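Local structure of protein K7 (Vaccinia virus WR, 3JRV) at residues R23-I27 against M132-N138; I87-K91 against L125-L131; D94-F99 against I139-F143. The protein binds the host RNA helicase DDX3 and the signalling proteins TRAF6 and IRAK2, blocking IRF3 and NF-kappa-B activation and so blunting innate immunity. All blocks are in the same frame, centred on the assembly; numbering follows the deposited sequence. Where two conformers were deposited one is given.

Contact 1: R23-I27 against M132-N138; sequences RDSII and MTDDNIN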
loop_
_atom_site.group_PDB
_atom_site.type_symbol
_atom_site.label_atom_id
_atom_site.label_comp_id
_atom_site.label_asym_id
_atom_site.label_seq_id
_atom_site.Cartn_x
_atom_site.Cartn_y
_atom_site.Cartn_z
ATOM N N ARG A 23 5.621 7.086 -14.727
ATOM C CA ARG A 23 5.694 5.696 -14.284
ATOM C C ARG A 23 6.876 5.458 -13.355
ATOM O O ARG A 23 6.820 4.550 -12.508
ATOM C CB ARG A 23 5.641 4.703 -15.480
ATOM C CG ARG A 23 6.903 4.627 -16.256
ATOM C CD ARG A 23 6.702 3.763 -17.510
ATOM N NE ARG A 23 6.409 2.363 -17.201
ATOM C CZ ARG A 23 7.288 1.496 -16.697
ATOM N NH1 ARG A 23 8.521 1.896 -16.404
ATOM N NH2 ARG A 23 6.934 0.225 -16.463
ATOM N N ASP A 24 7.900 6.313 -13.427
ATOM C CA ASP A 24 9.079 6.112 -12.601
ATOM C C ASP A 24 8.826 6.529 -11.150
ATOM O O ASP A 24 9.712 6.377 -10.306
ATOM C CB ASP A 24 10.305 6.847 -13.165
ATOM C CG ASP A 24 10.896 6.145 -14.409
ATOM O OD1 ASP A 24 10.592 4.948 -14.710
ATOM O OD2 ASP A 24 11.639 6.853 -15.134
ATOM N N SER A 25 7.632 7.045 -10.870
ATOM C CA SER A 25 7.253 7.416 -9.502
ATOM C C SER A 25 6.333 6.400 -8.838
ATOM O O SER A 25 6.003 6.542 -7.675
ATOM C CB SER A 25 6.592 8.799 -9.481
ATOM O OG SER A 25 7.572 9.778 -9.772
ATOM N N ILE A 26 5.919 5.381 -9.587
ATOM C CA ILE A 26 4.883 4.482 -9.115
ATOM C C ILE A 26 5.338 3.649 -7.913
ATOM O O ILE A 26 4.588 3.530 -6.933
ATOM C CB ILE A 26 4.343 3.576 -10.265
ATOM C CG1 ILE A 26 3.450 4.390 -11.193
ATOM C CG2 ILE A 26 3.561 2.372 -9.711
ATOM C CD1 ILE A 26 2.044 4.734 -10.645
ATOM N N ILE A 27 6.542 3.096 -7.979
ATOM C CA ILE A 27 7.062 2.315 -6.832
ATOM C C ILE A 27 7.179 3.194 -5.584
ATOM O O ILE A 27 6.787 2.779 -4.475
ATOM C CB ILE A 27 8.389 1.607 -7.174
ATOM C CG1 ILE A 27 8.087 0.509 -8.191
ATOM C CG2 ILE A 27 9.045 0.983 -5.907
ATOM C CD1 ILE A 27 9.320 -0.276 -8.673
HETATM N N MSE A 132 5.867 -5.006 -8.181
HETATM C CA MSE A 132 5.722 -3.927 -9.160
HETATM C C MSE A 132 6.636 -4.219 -10.347
HETATM O O MSE A 132 7.580 -3.479 -10.632
HETATM C CB MSE A 132 6.051 -2.561 -8.524
HETATM C CG MSE A 132 5.053 -2.140 -7.401
HETATM SE SE MSE A 132 3.086 -2.392 -7.648
HETATM C CE MSE A 132 2.866 -1.321 -9.242
ATOM N N THR A 133 6.317 -5.287 -11.074
ATOM C CA THR A 133 6.939 -5.552 -12.386
ATOM C C THR A 133 6.587 -4.405 -13.326
ATOM O O THR A 133 5.615 -3.670 -13.090
ATOM C CB THR A 133 6.336 -6.828 -13.023
ATOM O OG1 THR A 133 4.908 -6.690 -13.129
ATOM C CG2 THR A 133 6.613 -8.042 -12.159
ATOM N N ASP A 134 7.256 -4.342 -14.479
ATOM C CA ASP A 134 6.899 -3.286 -15.448
ATOM C C ASP A 134 5.429 -3.375 -15.881
ATOM O O ASP A 134 4.744 -2.360 -16.000
ATOM C CB ASP A 134 7.845 -3.336 -16.658
ATOM C CG ASP A 134 9.197 -2.695 -16.382
ATOM O OD1 ASP A 134 9.256 -1.790 -15.527
ATOM O OD2 ASP A 134 10.207 -3.102 -17.017
ATOM N N ASP A 135 4.896 -4.586 -16.026
ATOM C CA ASP A 135 3.493 -4.689 -16.431
ATOM C C ASP A 135 2.562 -4.189 -15.348
ATOM O O ASP A 135 1.567 -3.499 -15.632
ATOM C CB ASP A 135 3.125 -6.124 -16.846
ATOM C CG ASP A 135 1.764 -6.220 -17.553
ATOM O OD1 ASP A 135 1.470 -5.471 -18.528
ATOM O OD2 ASP A 135 0.970 -7.088 -17.130
ATOM N N ASN A 136 2.890 -4.518 -14.099
ATOM C CA ASN A 136 2.032 -4.073 -13.020
ATOM C C ASN A 136 2.097 -2.554 -12.838
ATOM O O ASN A 136 1.114 -1.914 -12.517
ATOM C CB ASN A 136 2.350 -4.818 -11.714
ATOM C CG ASN A 136 1.765 -6.225 -11.729
ATOM O OD1 ASN A 136 0.817 -6.490 -12.490
ATOM N ND2 ASN A 136 2.279 -7.112 -10.892
ATOM N N ILE A 137 3.298 -2.001 -12.960
ATOM C CA ILE A 137 3.457 -0.535 -12.967
ATOM C C ILE A 137 2.575 0.099 -14.032
ATOM O O ILE A 137 1.848 1.057 -13.758
ATOM C CB ILE A 137 4.923 -0.121 -13.166
ATOM C CG1 ILE A 137 5.709 -0.516 -11.923
ATOM C CG2 ILE A 137 5.015 1.399 -13.485
ATOM C CD1 ILE A 137 7.208 -0.308 -12.093
ATOM N N ASN A 138 2.588 -0.489 -15.232
ATOM C CA ASN A 138 1.765 0.047 -16.300
ATOM C C ASN A 138 0.265 -0.088 -16.035
ATOM O O ASN A 138 -0.494 0.852 -16.286
ATOM C CB ASN A 138 2.157 -0.594 -17.621
ATOM C CG ASN A 138 3.509 -0.047 -18.124
ATOM O OD1 ASN A 138 3.953 1.045 -17.705
ATOM N ND2 ASN A 138 4.176 -0.799 -18.973
#
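Arg23, in the 3-10 turn that leads into helix 26-42, reaches across to the first turn of helix 134-148 and joins two helix starts of the poxvirus Bcl-2-like fold. Its chain, extended at chi2 and bent at chi3 (-65°), brings the guanidinium edge onto two side chains one helical turn apart. NE gives a nearly straight hydrogen bond to Asn138 OD1 at 2.8 Å, with the acceptor in the guanidinium plane. NH2 forms a salt bridge with Asp134 OD1 at 3.2 Å; that oxygen also lies close to the guanidinium plane, yet it is met from above its own carboxylate, the two planes being 64° apart. Weak bonds from NH2 to Asn138 OD1 and to Asp134 O add to the grip and help to fix the group's rotation.

Ile137 has the next largest share of the buried surface. Its CG2 sits under one face of the guanidinium, toward the rim, and also touches Ile26 CB, while CD1 at the end of its other branch meets Ile27 CD1. Ile26 and Ile27 also pack on Met132 (selenomethionine), which precedes the N-cap Thr133. The bends of that side chain at chi2 and chi3 turn its methyl back, CE lying 3.8 Å from Ile26 CG2, and Ile27 CG1 packs 3.7 Å from Met132 CB.

Contact 2: I87-K91 against L125-L131; sequences INFTK and LGNITDL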
loop_
_atom_site.group_PDB
_atom_site.type_symbol
_atom_site.label_atom_id
_atom_site.label_comp_id
_atom_site.label_asym_id
_atom_site.label_seq_id
_atom_site.Cartn_x
_atom_site.Cartn_y
_atom_site.Cartn_z
ATOM N N ILE A 87 0.469 -14.071 0.582
ATOM C CA ILE A 87 0.536 -13.646 -0.820
ATOM C C ILE A 87 1.981 -13.622 -1.304
ATOM O O ILE A 87 2.863 -12.995 -0.692
ATOM C CB ILE A 87 -0.075 -12.233 -1.016
ATOM N N ASN A 88 2.234 -14.362 -2.376
ATOM C CA ASN A 88 3.555 -14.386 -2.973
ATOM C C ASN A 88 3.561 -13.261 -4.018
ATOM O O ASN A 88 2.833 -13.340 -5.008
ATOM C CB ASN A 88 3.773 -15.746 -3.659
ATOM C CG ASN A 88 5.179 -15.914 -4.206
ATOM O OD1 ASN A 88 5.787 -14.962 -4.690
ATOM N ND2 ASN A 88 5.690 -17.148 -4.182
ATOM N N PHE A 89 4.298 -12.178 -3.771
ATOM C CA PHE A 89 4.238 -11.066 -4.714
ATOM C C PHE A 89 4.638 -11.445 -6.139
ATOM O O PHE A 89 4.149 -10.804 -7.089
ATOM C CB PHE A 89 5.098 -9.879 -4.278
ATOM C CG PHE A 89 4.663 -9.220 -2.994
ATOM C CD1 PHE A 89 3.376 -9.309 -2.517
ATOM C CD2 PHE A 89 5.566 -8.400 -2.328
ATOM C CE1 PHE A 89 2.969 -8.564 -1.411
ATOM C CE2 PHE A 89 5.192 -7.719 -1.183
ATOM C CZ PHE A 89 3.895 -7.796 -0.735
ATOM N N THR A 90 5.440 -12.504 -6.297
ATOM C CA THR A 90 5.919 -12.877 -7.638
ATOM C C THR A 90 4.835 -13.567 -8.455
ATOM O O THR A 90 5.027 -13.785 -9.648
ATOM C CB THR A 90 7.136 -13.843 -7.645
ATOM O OG1 THR A 90 6.742 -15.108 -7.080
ATOM C CG2 THR A 90 8.334 -13.260 -6.886
ATOM N N LYS A 91 3.694 -13.864 -7.843
ATOM C CA LYS A 91 2.605 -14.556 -8.535
ATOM C C LYS A 91 1.425 -13.643 -8.873
ATOM O O LYS A 91 0.345 -14.104 -9.289
ATOM C CB LYS A 91 2.153 -15.794 -7.736
ATOM C CG LYS A 91 3.328 -16.667 -7.322
ATOM C CD LYS A 91 3.892 -17.471 -8.496
ATOM C CE LYS A 91 5.049 -18.421 -8.115
ATOM N NZ LYS A 91 4.744 -19.360 -7.000
ATOM N N LEU A 125 7.275 -7.002 4.576
ATOM C CA LEU A 125 6.095 -7.421 3.780
ATOM C C LEU A 125 6.478 -8.290 2.586
ATOM O O LEU A 125 5.636 -9.023 2.074
ATOM C CB LEU A 125 5.327 -6.222 3.234
ATOM C CG LEU A 125 4.473 -5.420 4.230
ATOM C CD1 LEU A 125 3.858 -4.225 3.504
ATOM C CD2 LEU A 125 3.365 -6.264 4.869
ATOM N N GLY A 126 7.750 -8.246 2.203
ATOM C CA GLY A 126 8.220 -8.813 0.931
ATOM C C GLY A 126 8.730 -7.713 0.018
ATOM O O GLY A 126 8.769 -6.545 0.407
ATOM N N ASN A 127 9.156 -8.085 -1.184
ATOM C CA ASN A 127 9.892 -7.167 -2.070
ATOM C C ASN A 127 8.925 -6.414 -2.952
ATOM O O ASN A 127 8.161 -7.039 -3.714
ATOM C CB ASN A 127 10.856 -7.950 -2.966
ATOM C CG ASN A 127 11.906 -8.739 -2.203
ATOM O OD1 ASN A 127 12.273 -9.848 -2.621
ATOM N ND2 ASN A 127 12.461 -8.163 -1.159
ATOM N N ILE A 128 8.879 -5.088 -2.799
ATOM C CA ILE A 128 8.029 -4.289 -3.668
ATOM C C ILE A 128 8.402 -4.500 -5.125
ATOM O O ILE A 128 7.532 -4.425 -5.996
ATOM C CB ILE A 128 8.004 -2.821 -3.282
ATOM C CG1 ILE A 128 6.731 -2.153 -3.828
ATOM C CG2 ILE A 128 9.285 -2.103 -3.700
ATOM C CD1 ILE A 128 6.565 -0.751 -3.274
ATOM N N THR A 129 9.678 -4.738 -5.391
ATOM C CA THR A 129 10.104 -4.907 -6.799
ATOM C C THR A 129 9.598 -6.242 -7.377
ATOM O O THR A 129 9.460 -6.403 -8.605
ATOM C CB THR A 129 11.617 -4.774 -6.998
ATOM O OG1 THR A 129 12.316 -5.692 -6.149
ATOM C CG2 THR A 129 12.071 -3.388 -6.705
ATOM N N ASP A 130 9.266 -7.193 -6.512
ATOM C CA ASP A 130 8.635 -8.441 -6.984
ATOM C C ASP A 130 7.182 -8.173 -7.417
ATOM O O ASP A 130 6.685 -8.752 -8.391
ATOM C CB ASP A 130 8.651 -9.542 -5.904
ATOM C CG ASP A 130 10.012 -10.210 -5.723
ATOM O OD1 ASP A 130 10.900 -10.064 -6.594
ATOM O OD2 ASP A 130 10.183 -10.895 -4.675
ATOM N N LEU A 131 6.503 -7.280 -6.705
ATOM C CA LEU A 131 5.111 -6.954 -6.968
ATOM C C LEU A 131 5.020 -6.033 -8.171
ATOM O O LEU A 131 4.184 -6.255 -9.090
ATOM C CB LEU A 131 4.500 -6.250 -5.747
ATOM C CG LEU A 131 3.005 -5.915 -5.858
ATOM C CD1 LEU A 131 2.133 -7.164 -6.098
ATOM C CD2 LEU A 131 2.510 -5.178 -4.628
HETATM O O HOH W 1 5.001 -11.321 0.500
#
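Part of the wall of the DDX3 peptide site is built here, where the loop 87-91 packs against the turn 125-127 and the short helix 128-131. Phe89 has the largest share of the buried surface. Its CG stands beside the backbone N (chi1 -64°), which lays the ring along the backbone of Leu125 to Asn127. CD2 comes 3.2 Å from Asn127 O, which lies near the ring plane at its edge, and CZ approaches Leu125 O at 3.5 Å. The Gly126 backbone, with a positive phi of 115°, passes against the ring, its carbonyl carbon C 3.7 Å from Phe89 CE2. Water 1 sits over the centre of one ring face and donates to Ile87 O and to Leu125 O, linking the two backbones.

At the foot of the ring, Phe89 CB meets Leu131 CB at 4.0 Å. Next to it Thr90 and Asp130 lie side by side, with Thr90 CG2 3.7 Å from Asp130 CG. Within the loop, Asn88 OD1 accepts from Thr90 N in an Asx turn and from Thr90 OG1 at 2.6 Å, both donors arriving from the same face of the amide.

Aromatic packing from the bound peptide falls on Phe89 and on Leu125, and the peptide is hydrogen-bonded by the backbones of Leu125, Gly126 and Ile128 and by Thr129 OG1. Behind the site, helix 95-114 receives Phe89 on Thr101 and Cys105 and Leu125 on Trp112, while Leu125 touches Ile34, and Ile128 touches Ile27 and Ile30, of helix 26-42.

Contact 3: D94-F99 against I139-F143; sequences DQESLF and ILILF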
loop_
_atom_site.group_PDB
_atom_site.type_symbol
_atom_site.label_atom_id
_atom_site.label_comp_id
_atom_site.label_asym_id
_atom_site.label_seq_id
_atom_site.Cartn_x
_atom_site.Cartn_y
_atom_site.Cartn_z
ATOM N N ASP A 94 -2.268 -9.722 -12.606
ATOM C CA ASP A 94 -3.425 -9.148 -13.273
ATOM C C ASP A 94 -3.945 -7.994 -12.435
ATOM O O ASP A 94 -3.581 -7.873 -11.233
ATOM C CB ASP A 94 -4.527 -10.201 -13.454
ATOM C CG ASP A 94 -5.101 -10.693 -12.104
ATOM O OD1 ASP A 94 -4.559 -11.660 -11.500
ATOM O OD2 ASP A 94 -6.091 -10.111 -11.636
ATOM N N GLN A 95 -4.764 -7.146 -13.047
ATOM C CA GLN A 95 -5.166 -5.905 -12.388
ATOM C C GLN A 95 -5.884 -6.173 -11.050
ATOM O O GLN A 95 -5.608 -5.512 -10.045
ATOM C CB GLN A 95 -6.063 -5.060 -13.321
ATOM C CG GLN A 95 -6.533 -3.775 -12.718
ATOM C CD GLN A 95 -7.177 -2.893 -13.735
ATOM O OE1 GLN A 95 -6.596 -2.641 -14.805
ATOM N NE2 GLN A 95 -8.371 -2.416 -13.428
ATOM N N GLU A 96 -6.852 -7.081 -11.030
ATOM C CA GLU A 96 -7.644 -7.238 -9.813
ATOM C C GLU A 96 -6.756 -7.768 -8.682
ATOM O O GLU A 96 -6.839 -7.271 -7.539
ATOM C CB GLU A 96 -8.844 -8.180 -9.974
ATOM C CG GLU A 96 -9.794 -8.134 -8.753
ATOM C CD GLU A 96 -11.070 -9.020 -8.908
ATOM O OE1 GLU A 96 -11.085 -9.888 -9.819
ATOM O OE2 GLU A 96 -12.040 -8.869 -8.103
ATOM N N SER A 97 -5.922 -8.752 -8.999
ATOM C CA SER A 97 -5.008 -9.331 -8.011
ATOM C C SER A 97 -4.015 -8.267 -7.520
ATOM O O SER A 97 -3.708 -8.188 -6.320
ATOM C CB SER A 97 -4.258 -10.540 -8.596
ATOM O OG SER A 97 -3.543 -11.160 -7.558
ATOM N N LEU A 98 -3.536 -7.424 -8.437
ATOM C CA LEU A 98 -2.570 -6.396 -8.065
ATOM C C LEU A 98 -3.242 -5.426 -7.072
ATOM O O LEU A 98 -2.635 -5.055 -6.031
ATOM C CB LEU A 98 -2.093 -5.665 -9.333
ATOM C CG LEU A 98 -1.227 -4.405 -9.086
ATOM C CD1 LEU A 98 0.077 -4.830 -8.368
ATOM C CD2 LEU A 98 -0.922 -3.758 -10.455
ATOM N N PHE A 99 -4.424 -4.924 -7.437
ATOM C CA PHE A 99 -5.113 -3.930 -6.587
ATOM C C PHE A 99 -5.502 -4.540 -5.251
ATOM O O PHE A 99 -5.400 -3.876 -4.212
ATOM C CB PHE A 99 -6.321 -3.261 -7.258
ATOM C CG PHE A 99 -5.999 -2.480 -8.509
ATOM C CD1 PHE A 99 -4.686 -2.255 -8.908
ATOM C CD2 PHE A 99 -7.043 -1.923 -9.247
ATOM C CE1 PHE A 99 -4.405 -1.500 -10.105
ATOM C CE2 PHE A 99 -6.786 -1.174 -10.448
ATOM C CZ PHE A 99 -5.468 -0.943 -10.841
ATOM N N ILE A 139 -0.145 -1.246 -15.503
ATOM C CA ILE A 139 -1.547 -1.459 -15.173
ATOM C C ILE A 139 -1.975 -0.337 -14.197
ATOM O O ILE A 139 -3.034 0.266 -14.337
ATOM C CB ILE A 139 -1.771 -2.835 -14.531
ATOM C CG1 ILE A 139 -1.675 -3.915 -15.624
ATOM C CG2 ILE A 139 -3.164 -2.886 -13.831
ATOM C CD1 ILE A 139 -1.523 -5.300 -15.075
ATOM N N LEU A 140 -1.186 -0.150 -13.151
ATOM C CA LEU A 140 -1.542 0.803 -12.104
ATOM C C LEU A 140 -1.586 2.240 -12.628
ATOM O O LEU A 140 -2.564 2.957 -12.417
ATOM C CB LEU A 140 -0.600 0.677 -10.911
ATOM C CG LEU A 140 -0.931 1.653 -9.771
ATOM C CD1 LEU A 140 -2.376 1.485 -9.290
ATOM C CD2 LEU A 140 0.088 1.496 -8.643
ATOM N N ILE A 141 -0.555 2.657 -13.348
ATOM C CA ILE A 141 -0.545 4.079 -13.752
ATOM C C ILE A 141 -1.631 4.381 -14.784
ATOM O O ILE A 141 -2.241 5.433 -14.731
ATOM C CB ILE A 141 0.819 4.569 -14.240
ATOM C CG1 ILE A 141 0.775 6.095 -14.358
ATOM C CG2 ILE A 141 1.212 3.915 -15.562
ATOM C CD1 ILE A 141 2.183 6.685 -14.453
ATOM N N LEU A 142 -1.925 3.427 -15.674
ATOM C CA LEU A 142 -2.990 3.669 -16.659
ATOM C C LEU A 142 -4.341 3.778 -15.946
ATOM O O LEU A 142 -5.184 4.585 -16.300
ATOM C CB LEU A 142 -3.027 2.537 -17.712
ATOM C CG LEU A 142 -1.756 2.543 -18.561
ATOM C CD1 LEU A 142 -1.686 1.351 -19.487
ATOM C CD2 LEU A 142 -1.501 3.898 -19.278
ATOM N N PHE A 143 -4.545 2.915 -14.943
ATOM C CA PHE A 143 -5.777 2.955 -14.187
ATOM C C PHE A 143 -5.920 4.300 -13.457
ATOM O O PHE A 143 -6.989 4.913 -13.467
ATOM C CB PHE A 143 -5.831 1.787 -13.198
ATOM C CG PHE A 143 -7.005 1.852 -12.283
ATOM C CD1 PHE A 143 -8.247 1.309 -12.650
ATOM C CD2 PHE A 143 -6.865 2.431 -11.019
ATOM C CE1 PHE A 143 -9.356 1.362 -11.786
ATOM C CE2 PHE A 143 -7.988 2.493 -10.137
ATOM C CZ PHE A 143 -9.226 1.973 -10.532
HETATM O O HOH W 2 -5.155 -0.580 -15.984
#
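Water 2 donates to Gln95 OE1 and to Ile139 O, each at 2.8 Å, and so bridges the first turn of helix 95-114 to the backbone of helix 134-148. The two short helical segments meet at a right angle (signed crossing -90°), their axes 11.0 Å apart, and large side chains fill the distance between them. Gln95 is stretched, with CG opposite its backbone N (chi1 179°), and runs over Ile139: CB, CG and OE1 all lie near Ile139 CG2, while NE2 carries on to Phe143 CD1 at 3.8 Å. That same CG2 branch also meets Leu98 CD2 and Phe99 CE1, so Gln95, Leu98 and Phe99 all touch it.

Phe99 comes from one turn further along. Its edge is directed at the face of Phe143 in an edge-to-face pair, the centroids 4.7 Å apart and the planes at 59°, with Phe99 CE2 above the middle of the Phe143 ring. Phe99 CE1, on the other side of CZ, reaches Leu140 CD1 at 3.7 Å. Gln95 CG covers the rim of one Phe99 face, so the glutamine packs against both parts of the aromatic pair.

Asp94 caps the start of helix 95-114, its OD2 accepting from Ser97 N at 3.0 Å. Around this crossing, Phe99 stacks with Phe60 and touches Val63 of helix 60-68. Leu140 also meets Phe60, and on helix 26-42 it packs on Ile26 and Ile30, so that helices 26-42, 60-68, 95-114 and 134-148 come together here.

How the contacts relate
From the N terminus, residues 23-27 enter helix 26-42 and are met by 132-138, so contact 1 closes the longest loop, with 104 residues between its segments. Contact 2 lies wholly within that loop, tying 87-91 to 125-131 with helix 95-114 in the chain between them. Contact 3 starts at 94-99, inside both loops, and ends at 139-143, beyond both, so it crosses each of them. Leu131 O, which probably accepts a hydrogen bond from Asn136 ND2, joins contact 2 to contact 1; Leu131 and Leu98 join contact 2 to contact 3. Helix 134-148 serves contacts 1 and 3 in succession, binding helix 26-42 and helix 95-114 to the C-terminal helix.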